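Local coordinates for 5-oxopent-3-ene-1,2,5-tricarboxylate decarboxylase (Exiguobacterium antarcticum B7, PDB 6IYM), which is a fumarylacetoacetate hydrolase family protein whose beta-rich fold holds a magnesium ion and which assembles as two chains, at residues P69-C74 with K99-I104; D116-L121 with A158-K163. All blocks are in the same frame, centred on the assembly; numbering follows the deposited sequence.

How the interactions relate
Both interactions belong to the fumarylacetoacetate hydrolase C-terminal domain and follow one another along the chain, interaction 1 closing before interaction 2 opens. Their centres are about 19 Å apart and their nearest atoms about 7 Å, so they do not touch. What joins them is the mixed sheet: interaction 1 pairs strands 72-75 and 96-99, while interaction 2 sits where strand 121-131 begins and strand 147-158 runs into helix 159-164. Lys99 of interaction 1 reaches Asp155 and Arg159 of interaction 2 reaches Glu124, so two separate parts of the sheet each send a basic side chain to a carboxylate of the magnesium site, and both also border the second subunit.

Interaction 1 (P69-C74 with K99-I104); sequences PRNVIC and KAPSSI
Val72 and Lys99 face each other as an antiparallel hydrogen-bonded pair, each backbone serving the other as donor and acceptor. Val72 N gives to Lys99 O at 3.1 Å, and Lys99 N returns a bond to Val72 O at 3.0 Å. Beta-branched valine suits this extended backbone.

The apolar contacts are lighter. Val72 CG2 meets Ile104 CD1 at 4.1 Å, the two side chains slanting across each other. Cys74 SG rests against the aliphatic part of Lys99, 3.7 Å from Lys99 CD. Bends at chi3 (87°) and chi4 (72°) then carry the lysine amine away from the strand pair, to Asp155 of the magnesium site and the carbonyls of Lys172 and Phe177. A long, flexible lysine can thus pack by its methylenes and still bring its charge to a carboxylate of the metal site.

Polar groups shape the turn beyond the pair. Asn71 OD1 packs 3.3 Å from Pro101 CD; its hydrogen bond comes from Asn71 N of the second subunit, and Asn71 ND2 bonds Thr98 OG1. Ala100 O takes both Ser103 N and Ser103 OG, the hydroxyl at 2.8 Å, which pins the 3-10 turn opened by Pro101.

Strand 236-238 runs parallel to strand 72-75, with Val72 touching Val236 and Cys74 touching Ala238, while strand 178-186 packs against Lys99, Ser103 and Ile104.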
loop_
_atom_site.group_PDB
_atom_site.type_symbol
_atom_site.label_atom_id
_atom_site.label_comp_id
_atom_site.label_asym_id
_atom_site.label_seq_id
_atom_site.Cartn_x
_atom_site.Cartn_y
_atom_site.Cartn_z
ATOM N N PRO A 69 4.711 -2.805 6.965
ATOM C CA PRO A 69 5.479 -1.676 6.438
ATOM C C PRO A 69 4.892 -1.137 5.121
ATOM O O PRO A 69 5.226 -0.036 4.733
ATOM C CB PRO A 69 6.867 -2.307 6.238
ATOM C CG PRO A 69 6.562 -3.761 5.918
ATOM C CD PRO A 69 5.437 -4.084 6.884
ATOM N N ARG A 70 4.032 -1.915 4.455
ATOM C CA ARG A 70 3.320 -1.449 3.246
ATOM C C ARG A 70 1.912 -2.057 3.205
ATOM O O ARG A 70 1.602 -2.881 4.086
ATOM C CB ARG A 70 4.229 -1.692 2.032
ATOM C CG ARG A 70 4.254 -3.105 1.486
ATOM C CD ARG A 70 5.446 -3.192 0.543
ATOM N NE ARG A 70 5.502 -4.430 -0.223
ATOM C CZ ARG A 70 5.927 -4.543 -1.483
ATOM N NH1 ARG A 70 6.319 -3.481 -2.170
ATOM N NH2 ARG A 70 5.937 -5.730 -2.059
ATOM N N ASN A 71 1.069 -1.657 2.241
ATOM C CA ASN A 71 -0.347 -2.090 2.256
ATOM C C ASN A 71 -0.372 -3.617 2.252
ATOM O O ASN A 71 0.500 -4.243 1.621
ATOM C CB ASN A 71 -1.174 -1.597 1.082
ATOM C CG ASN A 71 -1.330 -0.094 1.017
ATOM O OD1 ASN A 71 -0.613 0.644 1.670
ATOM N ND2 ASN A 71 -2.240 0.359 0.176
ATOM N N VAL A 72 -1.333 -4.178 2.976
ATOM C CA VAL A 72 -1.676 -5.628 2.944
ATOM C C VAL A 72 -2.136 -5.968 1.511
ATOM O O VAL A 72 -3.035 -5.283 0.969
ATOM C CB VAL A 72 -2.761 -5.946 3.990
ATOM C CG1 VAL A 72 -3.185 -7.401 3.914
ATOM C CG2 VAL A 72 -2.289 -5.599 5.389
ATOM N N ILE A 73 -1.486 -6.940 0.887
ATOM C CA ILE A 73 -1.834 -7.383 -0.495
ATOM C C ILE A 73 -2.932 -8.428 -0.383
ATOM O O ILE A 73 -2.709 -9.379 0.381
ATOM C CB ILE A 73 -0.610 -7.927 -1.247
ATOM C CG1 ILE A 73 0.511 -6.882 -1.312
ATOM C CG2 ILE A 73 -1.025 -8.426 -2.621
ATOM C CD1 ILE A 73 1.874 -7.425 -1.743
ATOM N N CYS A 74 -4.039 -8.242 -1.121
ATOM C CA CYS A 74 -5.282 -9.036 -1.001
ATOM C C CYS A 74 -5.669 -9.677 -2.336
ATOM O O CYS A 74 -5.674 -8.985 -3.369
ATOM C CB CYS A 74 -6.434 -8.153 -0.542
ATOM S SG CYS A 74 -6.204 -7.477 1.129
ATOM N N LYS A 99 -5.031 -3.012 1.208
ATOM C CA LYS A 99 -5.649 -2.345 2.378
ATOM C C LYS A 99 -4.584 -1.472 3.033
ATOM O O LYS A 99 -3.530 -2.023 3.332
ATOM C CB LYS A 99 -6.139 -3.386 3.380
ATOM C CG LYS A 99 -7.339 -4.191 2.902
ATOM C CD LYS A 99 -7.589 -5.377 3.781
ATOM C CE LYS A 99 -8.474 -5.040 4.969
ATOM N NZ LYS A 99 -9.882 -4.807 4.542
ATOM N N ALA A 100 -4.849 -0.171 3.199
ATOM C CA ALA A 100 -3.949 0.779 3.897
ATOM C C ALA A 100 -3.620 0.202 5.265
ATOM O O ALA A 100 -4.503 -0.387 5.890
ATOM C CB ALA A 100 -4.569 2.139 4.020
ATOM N N PRO A 101 -2.343 0.305 5.715
ATOM C CA PRO A 101 -1.932 -0.115 7.056
ATOM C C PRO A 101 -2.661 0.632 8.189
ATOM O O PRO A 101 -2.846 0.085 9.216
ATOM C CB PRO A 101 -0.446 0.267 7.118
ATOM C CG PRO A 101 0.003 0.321 5.695
ATOM C CD PRO A 101 -1.208 0.812 4.929
ATOM N N SER A 102 -3.092 1.863 7.935
ATOM C CA SER A 102 -3.933 2.660 8.856
ATOM C C SER A 102 -5.214 1.871 9.231
ATOM O O SER A 102 -5.821 2.247 10.220
ATOM C CB SER A 102 -4.255 3.984 8.229
ATOM O OG SER A 102 -4.979 3.808 7.002
ATOM N N SER A 103 -5.630 0.836 8.472
ATOM C CA SER A 103 -6.894 0.070 8.733
ATOM C C SER A 103 -6.684 -1.072 9.727
ATOM O O SER A 103 -7.707 -1.590 10.242
ATOM C CB SER A 103 -7.542 -0.430 7.475
ATOM O OG SER A 103 -6.819 -1.511 6.905
ATOM N N ILE A 104 -5.437 -1.410 10.045
ATOM C CA ILE A 104 -5.064 -2.545 10.942
ATOM C C ILE A 104 -5.539 -2.269 12.369
ATOM O O ILE A 104 -5.342 -1.175 12.845
ATOM C CB ILE A 104 -3.550 -2.766 10.931
ATOM C CG1 ILE A 104 -3.046 -3.250 9.563
ATOM C CG2 ILE A 104 -3.150 -3.685 12.073
ATOM C CD1 ILE A 104 -3.514 -4.620 9.176
#

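Interaction 2 (D116-L121 with A158-K163)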
loop_
_atom_site.group_PDB
_atom_site.type_symbol
_atom_site.label_atom_id
_atom_site.label_comp_id
_atom_site.label_asym_id
_atom_site.label_seq_id
_atom_site.Cartn_x
_atom_site.Cartn_y
_atom_site.Cartn_z
ATOM N N ASP A 116 -22.101 6.679 8.773
ATOM C CA ASP A 116 -22.172 7.775 7.754
ATOM C C ASP A 116 -21.642 7.313 6.387
ATOM O O ASP A 116 -22.132 7.826 5.351
ATOM C CB ASP A 116 -21.419 9.038 8.187
ATOM C CG ASP A 116 -20.034 8.806 8.779
ATOM O OD1 ASP A 116 -19.588 7.627 8.828
ATOM O OD2 ASP A 116 -19.406 9.810 9.193
ATOM N N LEU A 117 -20.670 6.394 6.331
ATOM C CA LEU A 117 -20.009 6.069 5.030
ATOM C C LEU A 117 -20.564 4.783 4.430
ATOM O O LEU A 117 -20.491 4.682 3.192
ATOM C CB LEU A 117 -18.489 5.987 5.224
ATOM C CG LEU A 117 -17.868 7.172 5.967
ATOM C CD1 LEU A 117 -16.346 7.127 5.934
ATOM C CD2 LEU A 117 -18.348 8.497 5.385
ATOM N N THR A 118 -21.054 3.843 5.257
ATOM C CA THR A 118 -21.466 2.478 4.825
ATOM C C THR A 118 -22.795 2.061 5.465
ATOM O O THR A 118 -22.957 2.308 6.684
ATOM C CB THR A 118 -20.507 1.359 5.271
ATOM O OG1 THR A 118 -19.193 1.831 5.548
ATOM C CG2 THR A 118 -20.441 0.268 4.230
ATOM N N GLN A 119 -23.667 1.402 4.693
ATOM C CA GLN A 119 -24.778 0.573 5.243
ATOM C C GLN A 119 -24.678 -0.854 4.689
ATOM O O GLN A 119 -25.657 -1.577 4.816
ATOM C CB GLN A 119 -26.148 1.195 4.943
ATOM C CG GLN A 119 -26.347 2.582 5.543
ATOM C CD GLN A 119 -26.388 2.592 7.049
ATOM O OE1 GLN A 119 -25.719 3.394 7.709
ATOM N NE2 GLN A 119 -27.191 1.706 7.610
ATOM N N GLN A 120 -23.540 -1.236 4.089
ATOM C CA GLN A 120 -23.271 -2.626 3.636
ATOM C C GLN A 120 -21.901 -3.087 4.148
ATOM O O GLN A 120 -21.102 -3.578 3.356
ATOM C CB GLN A 120 -23.423 -2.705 2.126
ATOM C CG GLN A 120 -24.811 -2.283 1.631
ATOM C CD GLN A 120 -24.996 -2.670 0.189
ATOM O OE1 GLN A 120 -24.059 -2.633 -0.611
ATOM N NE2 GLN A 120 -26.190 -3.116 -0.144
ATOM N N LEU A 121 -21.641 -2.929 5.438
ATOM C CA LEU A 121 -20.398 -3.415 6.078
ATOM C C LEU A 121 -20.413 -4.950 6.145
ATOM O O LEU A 121 -21.456 -5.520 6.575
ATOM C CB LEU A 121 -20.304 -2.829 7.471
ATOM C CG LEU A 121 -18.996 -3.150 8.180
ATOM C CD1 LEU A 121 -17.826 -2.571 7.402
ATOM C CD2 LEU A 121 -19.036 -2.613 9.591
ATOM N N ALA A 158 -16.722 -2.457 2.920
ATOM C CA ALA A 158 -17.945 -1.675 2.657
ATOM C C ALA A 158 -18.384 -2.007 1.235
ATOM O O ALA A 158 -17.819 -1.447 0.295
ATOM C CB ALA A 158 -17.662 -0.195 2.818
ATOM N N ARG A 159 -19.353 -2.896 1.082
ATOM C CA ARG A 159 -19.801 -3.405 -0.244
ATOM C C ARG A 159 -20.297 -2.250 -1.138
ATOM O O ARG A 159 -20.122 -2.353 -2.381
ATOM C CB ARG A 159 -20.870 -4.481 -0.051
ATOM C CG ARG A 159 -20.396 -5.685 0.748
ATOM C CD ARG A 159 -19.308 -6.437 0.018
ATOM N NE ARG A 159 -18.849 -7.605 0.757
ATOM C CZ ARG A 159 -17.793 -8.358 0.426
ATOM N NH1 ARG A 159 -17.070 -8.066 -0.643
ATOM N NH2 ARG A 159 -17.463 -9.406 1.167
ATOM N N ASP A 160 -20.838 -1.178 -0.557
ATOM C CA ASP A 160 -21.394 -0.026 -1.319
ATOM C C ASP A 160 -20.225 0.876 -1.777
ATOM O O ASP A 160 -20.250 1.336 -2.933
ATOM C CB ASP A 160 -22.524 0.673 -0.535
ATOM C CG ASP A 160 -22.222 0.921 0.931
ATOM O OD1 ASP A 160 -21.072 0.623 1.370
ATOM O OD2 ASP A 160 -23.103 1.460 1.622
ATOM N N LEU A 161 -19.193 1.054 -0.954
ATOM C CA LEU A 161 -17.996 1.864 -1.307
ATOM C C LEU A 161 -17.198 1.149 -2.412
ATOM O O LEU A 161 -16.564 1.847 -3.272
ATOM C CB LEU A 161 -17.161 2.099 -0.044
ATOM C CG LEU A 161 -17.632 3.230 0.860
ATOM C CD1 LEU A 161 -19.110 3.135 1.138
ATOM C CD2 LEU A 161 -16.853 3.237 2.158
ATOM N N GLN A 162 -17.249 -0.188 -2.434
ATOM C CA GLN A 162 -16.589 -1.014 -3.480
ATOM C C GLN A 162 -17.090 -0.596 -4.865
ATOM O O GLN A 162 -16.277 -0.492 -5.786
ATOM C CB GLN A 162 -16.870 -2.503 -3.292
ATOM C CG GLN A 162 -15.768 -3.286 -2.612
ATOM C CD GLN A 162 -16.109 -4.763 -2.615
ATOM O OE1 GLN A 162 -17.127 -5.191 -2.079
ATOM N NE2 GLN A 162 -15.279 -5.559 -3.265
ATOM N N LYS A 163 -18.394 -0.409 -5.014
ATOM C CA LYS A 163 -19.007 -0.058 -6.310
ATOM C C LYS A 163 -18.876 1.455 -6.525
ATOM O O LYS A 163 -18.630 1.861 -7.674
ATOM C CB LYS A 163 -20.441 -0.594 -6.341
ATOM C CG LYS A 163 -20.527 -2.118 -6.408
ATOM C CD LYS A 163 -21.900 -2.666 -6.748
ATOM C CE LYS A 163 -22.410 -2.186 -8.092
ATOM N NZ LYS A 163 -23.641 -2.901 -8.502
#
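The carboxylate of Asp160, near the start of helix 159-164, reaches across to the backbone N of Gln119, in the loop that leads into strand 121-131. Asp160 OD2 receives Gln119 N at 3.1 Å, on the syn side of the carboxylate, with a nearly straight N-H...O angle of 172°. A chi1 of 45° sets Asp160 CG between its own backbone N and carbonyl carbon, and OD1 lies close enough to Leu161 N for a weak bond. The short side chain of aspartate therefore serves the loop amide well and, only weakly, the amide of Leu161 in its own helix.

A second bond ties the loop to the helix start: Arg159 N gives to Gln120 O at 2.9 Å, approaching from above the carbonyl plane. Just beyond, Leu121 and Ala158 form an antiparallel non-hydrogen-bonded pair, with 4.6 Å between Leu121 CA and Ala158 CA, as usual for such a pair.

Gln120 lies over this junction. Its CB is 3.8 Å from Arg159 CB, and the extended chain beyond brings Gln120 OE1 to 3.6 Å from Asp160 CB, with the amide plane turned 35° from the carboxylate. Glutamine fits a partly exposed place, packing by its methylenes while keeping a polar end. Farther back in the loop, Leu117 CB meets Leu161 CD2 at 4.4 Å, a loose apolar contact.

The methylenes of Arg159 run past Gln120 O, with Arg159 CG at 3.4 Å, toward salt bridges with Asp122 and the magnesium ligand Glu124, while NH1 bonds Gln162 OE1. A loop fastened through main-chain groups thus adjoins a second-shell arginine, whose positive charge may offset, in part, the carboxylates gathered near the metal.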